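Local coordinates for Pre-mRNA splicing helicase-like protein (Chaetomium thermophilum, PDB 4RVQ), which is a spliceosomal helicase-like protein of the Brr2 type, whose noncanonical PWI domain in the N-terminal helicase-associated region probably mediates protein or RNA interactions in pre-mRNA splicing, at residues A[22-27]-A[40-45]. Sequence-based numbering, arbitrary orientation.
Sequences YWLQRQ and DKTTSA
Leu-24 meets Thr-42 through methyl groups, CD2 of the leucine lying 3.9 Å from CG2 of the threonine, the two side chains running alongside one another with opposite headings. With CG of the leucine anti to the backbone N (chi1 176°), a second torsion near +60° (chi2 58°) sets CD2, rather than CD1, against Thr-42 and also 4.2 Å from CB of Ala-45, one turn further along helix 35-50. Leu-46 and, from helix 79-87, Leu-85 pack on the same leucine, while Leu-70 and Leu-73 of helix 63-73 touch Ala-45. The contact thus belongs to the hydrophobic interior of the all-helical, noncanonical PWI domain of Brr2, in which the short helix 23-29 crosses helix 35-50. The axes of the short segments approach to 9.2 Å, their N-to-C directions 122° apart, and no hydrogen bond joins segments 22-27 and 40-45. At Gln-25 the backbones draw closest, its CA lying 5.5 Å from CA of Thr-42, a spacing consistent with the short threonine side chain. Thr-42 OG1 rests 3.3 Å from Gln-25 CA and also touches CB and CG, the two side chains crossing at about a right angle. This buried hydroxyl is satisfied within its own helix by the carbonyl oxygen of Gln-38, so it presents a polar atom to carbon without needing a partner across the interface. An alanine at Thr-42 would remove both branches, and is likely to open a gap beside Leu-24 CD2 and leave the Gln-38 carbonyl without its hydroxyl mate. Beyond CB the glutamine chain runs extended past the threonine, and its NE2 donates to OE1 of Gln-38, linking the two helices just outside the methyl packing.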
loop_
_atom_site.group_PDB
_atom_site.type_symbol
_atom_site.label_atom_id
_atom_site.label_comp_id
_atom_site.label_asym_id
_atom_site.label_seq_id
_atom_site.Cartn_x
_atom_site.Cartn_y
_atom_site.Cartn_z
ATOM N N TYR A 22 -7.544 -6.718 2.455
ATOM C CA TYR A 22 -8.042 -5.672 3.337
ATOM C C TYR A 22 -6.925 -5.017 4.162
ATOM O O TYR A 22 -7.240 -4.238 5.052
ATOM C CB TYR A 22 -9.111 -6.245 4.273
ATOM C CG TYR A 22 -10.315 -6.771 3.548
ATOM C CD1 TYR A 22 -11.352 -5.942 3.217
ATOM C CD2 TYR A 22 -10.410 -8.106 3.180
ATOM C CE1 TYR A 22 -12.484 -6.421 2.561
ATOM C CE2 TYR A 22 -11.511 -8.614 2.545
ATOM C CZ TYR A 22 -12.541 -7.777 2.210
ATOM O OH TYR A 22 -13.673 -8.216 1.572
ATOM N N TRP A 23 -5.653 -5.293 3.879
ATOM C CA TRP A 23 -4.583 -4.739 4.697
ATOM C C TRP A 23 -4.637 -3.223 4.739
ATOM O O TRP A 23 -4.548 -2.617 5.803
ATOM C CB TRP A 23 -3.239 -5.224 4.127
ATOM C CG TRP A 23 -2.016 -4.711 4.902
ATOM C CD1 TRP A 23 -1.414 -5.333 5.971
ATOM C CD2 TRP A 23 -1.322 -3.477 4.710
ATOM N NE1 TRP A 23 -0.361 -4.572 6.423
ATOM C CE2 TRP A 23 -0.294 -3.417 5.679
ATOM C CE3 TRP A 23 -1.447 -2.424 3.815
ATOM C CZ2 TRP A 23 0.605 -2.353 5.756
ATOM C CZ3 TRP A 23 -0.543 -1.350 3.903
ATOM C CH2 TRP A 23 0.447 -1.333 4.867
ATOM N N LEU A 24 -4.772 -2.596 3.570
ATOM C CA LEU A 24 -4.772 -1.137 3.516
ATOM C C LEU A 24 -5.956 -0.578 4.292
ATOM O O LEU A 24 -5.832 0.370 5.084
ATOM C CB LEU A 24 -4.756 -0.656 2.080
ATOM C CG LEU A 24 -4.846 0.859 1.900
ATOM C CD1 LEU A 24 -3.708 1.594 2.607
ATOM C CD2 LEU A 24 -4.910 1.219 0.446
ATOM N N GLN A 25 -7.154 -1.139 4.041
ATOM C CA GLN A 25 -8.351 -0.701 4.727
ATOM C C GLN A 25 -8.186 -0.813 6.231
ATOM O O GLN A 25 -8.653 0.054 6.985
ATOM C CB GLN A 25 -9.546 -1.492 4.211
ATOM C CG GLN A 25 -10.838 -0.940 4.754
ATOM C CD GLN A 25 -12.079 -1.530 4.119
ATOM O OE1 GLN A 25 -12.026 -2.083 3.030
ATOM N NE2 GLN A 25 -13.191 -1.389 4.796
ATOM N N ARG A 26 -7.541 -1.882 6.715
ATOM C CA ARG A 26 -7.312 -2.025 8.157
ATOM C C ARG A 26 -6.362 -0.991 8.683
ATOM O O ARG A 26 -6.566 -0.483 9.785
ATOM C CB ARG A 26 -6.757 -3.377 8.568
ATOM C CG ARG A 26 -7.719 -4.476 8.499
ATOM C CD ARG A 26 -7.216 -5.727 9.246
ATOM N NE ARG A 26 -5.906 -6.193 8.792
ATOM C CZ ARG A 26 -5.684 -6.878 7.673
ATOM N NH1 ARG A 26 -6.681 -7.228 6.871
ATOM N NH2 ARG A 26 -4.448 -7.220 7.342
ATOM N N GLN A 27 -5.333 -0.630 7.915
ATOM C CA GLN A 27 -4.446 0.418 8.420
ATOM C C GLN A 27 -5.202 1.731 8.523
ATOM O O GLN A 27 -5.048 2.469 9.494
ATOM C CB GLN A 27 -3.233 0.622 7.525
ATOM C CG GLN A 27 -2.493 -0.610 7.126
ATOM C CD GLN A 27 -2.324 -1.588 8.278
ATOM O OE1 GLN A 27 -1.694 -1.252 9.286
ATOM N NE2 GLN A 27 -2.867 -2.804 8.136
ATOM N N ASP A 40 -13.991 4.622 1.550
ATOM C CA ASP A 40 -13.699 5.707 0.624
ATOM C C ASP A 40 -12.211 6.012 0.594
ATOM O O ASP A 40 -11.627 6.190 -0.479
ATOM C CB ASP A 40 -14.395 6.990 1.066
ATOM C CG ASP A 40 -15.873 7.078 0.711
ATOM O OD1 ASP A 40 -16.406 6.201 0.003
ATOM O OD2 ASP A 40 -16.487 8.056 1.186
ATOM N N LYS A 41 -11.597 6.120 1.779
ATOM C CA LYS A 41 -10.204 6.500 1.851
ATOM C C LYS A 41 -9.295 5.406 1.282
ATOM O O LYS A 41 -8.232 5.709 0.748
ATOM C CB LYS A 41 -9.828 6.899 3.267
ATOM C CG LYS A 41 -10.524 8.198 3.727
ATOM C CD LYS A 41 -9.952 8.867 4.958
ATOM C CE LYS A 41 -10.669 10.111 5.378
ATOM N NZ LYS A 41 -10.567 11.238 4.397
ATOM N N THR A 42 -9.694 4.141 1.395
ATOM C CA THR A 42 -8.944 3.046 0.807
ATOM C C THR A 42 -8.935 3.180 -0.715
ATOM O O THR A 42 -7.889 3.093 -1.349
ATOM C CB THR A 42 -9.520 1.695 1.247
ATOM O OG1 THR A 42 -9.480 1.586 2.667
ATOM C CG2 THR A 42 -8.786 0.532 0.659
ATOM N N THR A 43 -10.109 3.367 -1.294
ATOM C CA THR A 43 -10.216 3.552 -2.733
ATOM C C THR A 43 -9.372 4.730 -3.219
ATOM O O THR A 43 -8.614 4.616 -4.192
ATOM C CB THR A 43 -11.701 3.755 -3.125
ATOM O OG1 THR A 43 -12.430 2.600 -2.723
ATOM C CG2 THR A 43 -11.851 3.953 -4.612
ATOM N N SER A 44 -9.497 5.841 -2.506
ATOM C CA SER A 44 -8.737 7.029 -2.887
ATOM C C SER A 44 -7.229 6.830 -2.719
ATOM O O SER A 44 -6.437 7.222 -3.585
ATOM C CB SER A 44 -9.169 8.224 -2.077
ATOM O OG SER A 44 -10.511 8.542 -2.356
ATOM N N ALA A 45 -6.831 6.203 -1.632
ATOM C CA ALA A 45 -5.411 5.991 -1.398
ATOM C C ALA A 45 -4.800 5.111 -2.472
ATOM O O ALA A 45 -3.683 5.373 -2.944
ATOM C CB ALA A 45 -5.181 5.393 -0.005
#